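Local coordinates for protein probable zinc protease PqqL (Escherichia coli, PDB 6OFT) that probably acts as a periplasmic zinc metalloendopeptidase of the M16 family, the chain here being the first half of the protein, at residues K29-L34 with Q99-T104; I202-I207 with M380-L385. All coordinates share one frame; numbering follows the deposited sequence.

Contact 1 of 2, residues K29-L34 with Q99-T104; sequences KDQVNL and QVSLPT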
loop_
_atom_site.group_PDB
_atom_site.type_symbol
_atom_site.label_atom_id
_atom_site.label_comp_id
_atom_site.label_asym_id
_atom_site.label_seq_id
_atom_site.Cartn_x
_atom_site.Cartn_y
_atom_site.Cartn_z
ATOM N N LYS A 29 2.394 -26.005 -5.255
ATOM C CA LYS A 29 2.564 -27.101 -4.316
ATOM C C LYS A 29 3.995 -27.108 -3.796
ATOM O O LYS A 29 4.923 -26.786 -4.543
ATOM C CB LYS A 29 2.283 -28.442 -5.022
ATOM C CG LYS A 29 1.354 -29.372 -4.258
ATOM C CD LYS A 29 -0.121 -29.118 -4.578
ATOM C CE LYS A 29 -1.046 -29.961 -3.730
ATOM N NZ LYS A 29 -2.447 -29.459 -3.785
ATOM N N ASP A 30 4.170 -27.512 -2.528
ATOM C CA ASP A 30 5.462 -27.651 -1.844
ATOM C C ASP A 30 6.275 -26.362 -1.796
ATOM O O ASP A 30 7.501 -26.414 -1.701
ATOM C CB ASP A 30 6.293 -28.810 -2.436
ATOM C CG ASP A 30 5.562 -30.123 -2.451
ATOM O OD1 ASP A 30 4.963 -30.480 -1.408
ATOM O OD2 ASP A 30 5.588 -30.802 -3.506
ATOM N N GLN A 31 5.588 -25.214 -1.815
ATOM C CA GLN A 31 6.211 -23.911 -1.709
ATOM C C GLN A 31 5.703 -23.229 -0.444
ATOM O O GLN A 31 4.554 -23.418 -0.066
ATOM C CB GLN A 31 5.939 -23.040 -2.951
ATOM C CG GLN A 31 6.883 -21.813 -3.063
ATOM C CD GLN A 31 8.307 -22.135 -3.484
ATOM O OE1 GLN A 31 8.629 -23.238 -3.927
ATOM N NE2 GLN A 31 9.196 -21.162 -3.378
ATOM N N VAL A 32 6.583 -22.459 0.216
ATOM C CA VAL A 32 6.266 -21.694 1.419
ATOM C C VAL A 32 6.961 -20.329 1.379
ATOM O O VAL A 32 8.077 -20.213 0.885
ATOM C CB VAL A 32 6.605 -22.485 2.721
ATOM C CG1 VAL A 32 8.116 -22.660 2.905
ATOM C CG2 VAL A 32 5.979 -21.832 3.952
ATOM N N ASN A 33 6.282 -19.309 1.899
ATOM C CA ASN A 33 6.803 -17.973 2.097
ATOM C C ASN A 33 7.017 -17.835 3.584
ATOM O O ASN A 33 6.152 -18.224 4.386
ATOM C CB ASN A 33 5.832 -16.908 1.599
ATOM C CG ASN A 33 5.903 -16.656 0.122
ATOM O OD1 ASN A 33 6.759 -17.186 -0.594
ATOM N ND2 ASN A 33 4.975 -15.861 -0.370
ATOM N N LEU A 34 8.209 -17.372 3.952
ATOM C CA LEU A 34 8.590 -17.120 5.341
ATOM C C LEU A 34 8.982 -15.660 5.378
ATOM O O LEU A 34 9.935 -15.264 4.697
ATOM C CB LEU A 34 9.758 -18.023 5.799
ATOM C CG LEU A 34 9.586 -19.546 5.679
ATOM C CD1 LEU A 34 10.871 -20.250 6.063
ATOM C CD2 LEU A 34 8.425 -20.070 6.555
ATOM N N GLN A 99 12.015 -11.363 3.544
ATOM C CA GLN A 99 11.257 -12.377 2.807
ATOM C C GLN A 99 12.101 -13.483 2.212
ATOM O O GLN A 99 13.121 -13.215 1.575
ATOM C CB GLN A 99 10.419 -11.702 1.680
ATOM C CG GLN A 99 9.569 -10.484 2.133
ATOM C CD GLN A 99 9.069 -9.613 0.990
ATOM O OE1 GLN A 99 9.757 -9.391 -0.004
ATOM N NE2 GLN A 99 7.859 -9.076 1.113
ATOM N N VAL A 100 11.665 -14.740 2.437
ATOM C CA VAL A 100 12.284 -15.926 1.854
ATOM C C VAL A 100 11.144 -16.848 1.333
ATOM O O VAL A 100 10.186 -17.118 2.055
ATOM C CB VAL A 100 13.260 -16.694 2.796
ATOM C CG1 VAL A 100 13.915 -17.878 2.070
ATOM C CG2 VAL A 100 14.333 -15.776 3.390
ATOM N N SER A 101 11.267 -17.310 0.086
ATOM C CA SER A 101 10.373 -18.273 -0.543
ATOM C C SER A 101 11.250 -19.466 -0.909
ATOM O O SER A 101 12.277 -19.289 -1.565
ATOM C CB SER A 101 9.744 -17.695 -1.810
ATOM O OG SER A 101 8.731 -18.570 -2.294
ATOM N N LEU A 102 10.887 -20.665 -0.446
ATOM C CA LEU A 102 11.676 -21.860 -0.727
ATOM C C LEU A 102 10.780 -23.098 -0.772
ATOM O O LEU A 102 9.661 -23.036 -0.253
ATOM C CB LEU A 102 12.809 -22.027 0.335
ATOM C CG LEU A 102 12.454 -22.604 1.718
ATOM C CD1 LEU A 102 13.672 -23.213 2.365
ATOM C CD2 LEU A 102 11.846 -21.550 2.648
ATOM N N PRO A 103 11.252 -24.248 -1.322
ATOM C CA PRO A 103 10.434 -25.470 -1.259
ATOM C C PRO A 103 10.292 -25.978 0.183
ATOM O O PRO A 103 11.126 -25.666 1.035
ATOM C CB PRO A 103 11.240 -26.483 -2.090
ATOM C CG PRO A 103 12.263 -25.686 -2.832
ATOM C CD PRO A 103 12.554 -24.515 -1.965
ATOM N N THR A 104 9.258 -26.788 0.452
ATOM C CA THR A 104 9.047 -27.378 1.778
ATOM C C THR A 104 9.632 -28.803 1.839
ATOM O O THR A 104 9.681 -29.393 2.918
ATOM C CB THR A 104 7.554 -27.461 2.101
ATOM O OG1 THR A 104 6.906 -28.221 1.083
ATOM C CG2 THR A 104 6.902 -26.111 2.229
HETATM O O HOH W 1 4.399 -29.738 1.198
#
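Val32 and Leu102 exchange backbone hydrogen bonds in both directions, and so do Leu34 and Val100. The two pairs set the antiparallel register of strands 31-34 and 99-103. The straighter of the Leu34-Val100 bonds runs from Leu34 N to Val100 O, 2.8 Å, with an N-H...O angle of 170°. Past the end of the strand, Thr104 N reaches Asp30 O at 2.8 Å, with the donor well above the carbonyl plane.

Gln31, Asn33 and Ser101 form one polar cluster. The Ser101 hydroxyl is gripped twice. Gln31 NE2 donates a hydrogen bond to Ser101 OG, 2.8 Å away, with OG lying in the amide plane. Ser101 OG in turn donates to Asn33 OD1 at 2.9 Å, almost in line with the C=O bond. The Gln31 chain bends at chi2 (74°), which brings its amide back over the neighbouring strand. At the strand end, one water bridges Asp30 OD1 and Thr104 OG1.

Val32, Leu34, Val100 and Leu102 lie on the other face. Leu102 CD2 touches Leu34 CD1 at 3.8 Å and Val32 CG1 at 3.9 Å. Thr104 turns its methyl CG2, not its hydroxyl, to Val32 CB, 3.7 Å away.

The apolar face is packed against helix 107-122, where Leu34 meets Val113 and Phe117. On the polar face, Leu378 of helix 378-391 touches Gln31 and Asn33. Within the sheet, strand 31-38 lies between strands 96-103 and 199-205.

Contact 2 of 2, residues I202-I207 with M380-L385; sequences IVVGDI and MLTSRL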
loop_
_atom_site.group_PDB
_atom_site.type_symbol
_atom_site.label_atom_id
_atom_site.label_comp_id
_atom_site.label_asym_id
_atom_site.label_seq_id
_atom_site.Cartn_x
_atom_site.Cartn_y
_atom_site.Cartn_z
ATOM N N ILE A 202 5.520 -14.562 9.623
ATOM C CA ILE A 202 4.432 -14.997 8.733
ATOM C C ILE A 202 4.822 -16.225 7.886
ATOM O O ILE A 202 5.808 -16.183 7.163
ATOM C CB ILE A 202 3.947 -13.789 7.871
ATOM C CG1 ILE A 202 3.496 -12.602 8.769
ATOM C CG2 ILE A 202 2.846 -14.191 6.872
ATOM C CD1 ILE A 202 3.370 -11.265 8.049
ATOM N N VAL A 203 4.032 -17.307 7.983
ATOM C CA VAL A 203 4.248 -18.562 7.237
ATOM C C VAL A 203 3.032 -18.776 6.320
ATOM O O VAL A 203 1.934 -18.956 6.821
ATOM C CB VAL A 203 4.477 -19.773 8.208
ATOM C CG1 VAL A 203 4.633 -21.092 7.450
ATOM C CG2 VAL A 203 5.676 -19.544 9.127
ATOM N N VAL A 204 3.216 -18.723 4.985
ATOM C CA VAL A 204 2.111 -18.922 4.026
ATOM C C VAL A 204 2.581 -19.949 3.002
ATOM O O VAL A 204 3.556 -19.716 2.281
ATOM C CB VAL A 204 1.598 -17.613 3.334
ATOM C CG1 VAL A 204 0.340 -17.887 2.492
ATOM C CG2 VAL A 204 1.315 -16.503 4.347
ATOM N N GLY A 205 1.888 -21.075 2.933
ATOM C CA GLY A 205 2.303 -22.086 1.984
ATOM C C GLY A 205 1.972 -23.489 2.397
ATOM O O GLY A 205 1.206 -23.711 3.338
ATOM N N ASP A 206 2.560 -24.440 1.657
ATOM C CA ASP A 206 2.290 -25.873 1.720
ATOM C C ASP A 206 2.986 -26.614 2.859
ATOM O O ASP A 206 3.817 -27.489 2.633
ATOM C CB ASP A 206 2.617 -26.499 0.354
ATOM C CG ASP A 206 1.817 -27.745 0.069
ATOM O OD1 ASP A 206 0.907 -28.068 0.873
ATOM O OD2 ASP A 206 2.091 -28.397 -0.952
ATOM N N ILE A 207 2.567 -26.318 4.085
ATOM C CA ILE A 207 3.109 -26.910 5.311
ATOM C C ILE A 207 1.956 -27.164 6.308
ATOM O O ILE A 207 1.026 -26.353 6.388
ATOM C CB ILE A 207 4.237 -25.979 5.871
ATOM C CG1 ILE A 207 4.981 -26.620 7.059
ATOM C CG2 ILE A 207 3.712 -24.553 6.206
ATOM C CD1 ILE A 207 6.350 -26.023 7.327
ATOM N N MET A 380 0.527 -12.532 -3.514
ATOM C CA MET A 380 -0.594 -11.631 -3.238
ATOM C C MET A 380 -1.291 -11.993 -1.920
ATOM O O MET A 380 -1.626 -11.109 -1.144
ATOM C CB MET A 380 -1.586 -11.629 -4.415
ATOM C CG MET A 380 -2.779 -10.689 -4.226
ATOM S SD MET A 380 -2.350 -8.968 -3.793
ATOM C CE MET A 380 -1.428 -8.458 -5.301
ATOM N N LEU A 381 -1.491 -13.292 -1.670
ATOM C CA LEU A 381 -2.092 -13.788 -0.434
ATOM C C LEU A 381 -1.173 -13.479 0.767
ATOM O O LEU A 381 -1.660 -13.015 1.807
ATOM C CB LEU A 381 -2.371 -15.297 -0.578
ATOM C CG LEU A 381 -2.921 -16.032 0.639
ATOM C CD1 LEU A 381 -4.273 -15.469 1.080
ATOM C CD2 LEU A 381 -3.027 -17.516 0.358
ATOM N N THR A 382 0.155 -13.673 0.608
ATOM C CA THR A 382 1.116 -13.361 1.690
ATOM C C THR A 382 1.099 -11.853 2.003
ATOM O O THR A 382 1.117 -11.468 3.182
ATOM C CB THR A 382 2.541 -13.879 1.388
ATOM O OG1 THR A 382 2.460 -15.212 0.899
ATOM C CG2 THR A 382 3.447 -13.860 2.626
ATOM N N SER A 383 1.013 -11.012 0.942
ATOM C CA SER A 383 0.968 -9.546 1.075
ATOM C C SER A 383 -0.284 -9.086 1.818
ATOM O O SER A 383 -0.182 -8.228 2.693
ATOM C CB SER A 383 1.058 -8.867 -0.293
ATOM O OG SER A 383 2.263 -9.244 -0.936
ATOM N N ARG A 384 -1.470 -9.663 1.473
ATOM C CA ARG A 384 -2.742 -9.322 2.128
ATOM C C ARG A 384 -2.680 -9.646 3.625
ATOM O O ARG A 384 -3.147 -8.855 4.442
ATOM C CB ARG A 384 -3.938 -10.022 1.431
ATOM C CG ARG A 384 -5.291 -9.679 2.063
ATOM C CD ARG A 384 -6.505 -9.948 1.161
ATOM N NE ARG A 384 -7.026 -11.310 1.278
ATOM C CZ ARG A 384 -7.927 -11.703 2.178
ATOM N NH1 ARG A 384 -8.393 -10.849 3.084
ATOM N NH2 ARG A 384 -8.355 -12.960 2.191
ATOM N N LEU A 385 -2.102 -10.806 3.986
ATOM C CA LEU A 385 -1.956 -11.213 5.391
ATOM C C LEU A 385 -0.970 -10.278 6.126
ATOM O O LEU A 385 -1.231 -9.870 7.267
ATOM C CB LEU A 385 -1.514 -12.693 5.489
ATOM C CG LEU A 385 -1.464 -13.286 6.895
ATOM C CD1 LEU A 385 -2.828 -13.203 7.589
ATOM C CD2 LEU A 385 -0.945 -14.734 6.869
#
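The mixed six-stranded sheet of the N-terminal part of this M16 half-protein carries helix 378-391 on one face, and Val204 of strand 202-205 touches three helix residues, Leu381, Thr382 and Leu385. The short axes of strand and helix run roughly antiparallel, at 152°, and approach to 9.0 Å. Ile202 and Val204 both point at the helix. Val203, between them, points away, to helix 209-220 on the other face of the sheet.

Val204 spreads its two methyls over these residues. Val204 CG1, anti to the backbone N (chi1 -173°), lies 4.0 Å from Leu381 CD2. Val204 CG2, anti to the carbonyl carbon, meets Leu385 CD2 at 3.8 Å. Val204 CG2 also lies 3.8 Å from Thr382 CG2. Leu385 CD2 has a second neighbour in Ile202 CG2, also at 3.8 Å. This one methyl is therefore shared by the two inward-pointing strand residues. The side chains of Ile202 and Leu385 run past each other in opposite directions.

Thr382 brings its hydroxyl oxygen to the sheet as well. Thr382 OG1 rests 3.5 Å from Val204 CB, a contact without a hydrogen bond. Its polar needs are met by others: OG1 is hydrogen-bonded to Leu378 O, one helical turn back, and to Asn33 ND2 on the adjacent strand.

No hydrogen bond joins the two segments. The segments meet through van der Waals packing, mostly of methyl groups, and all five touching residues are buried. The one polar side-chain atom at this interface is already hydrogen-bonded to Leu378 and Asn33, so it can lie against a valine without a polar partner on strand 202-205.

Overall arrangement
Contact 1 closes before contact 2 opens along the chain, and their centres are about 9 Å apart. Both use the same mixed sheet, in which strands 31-38 and 199-205 are antiparallel neighbours. Contact 1 joins strands within the sheet; contact 2 seats helix 378-391 on one of its faces. They touch directly: Asp30 N lies 2.8 Å from Asp206 OD2, and Asn33 N lies 2.8 Å from Val204 O, both probable hydrogen bonds. Contact 1 belongs to the insulinase-like part of the chain, which also holds the predicted zinc ligands. Contact 2 thus ties a late helix to the sheet whose strands contact 1 joins.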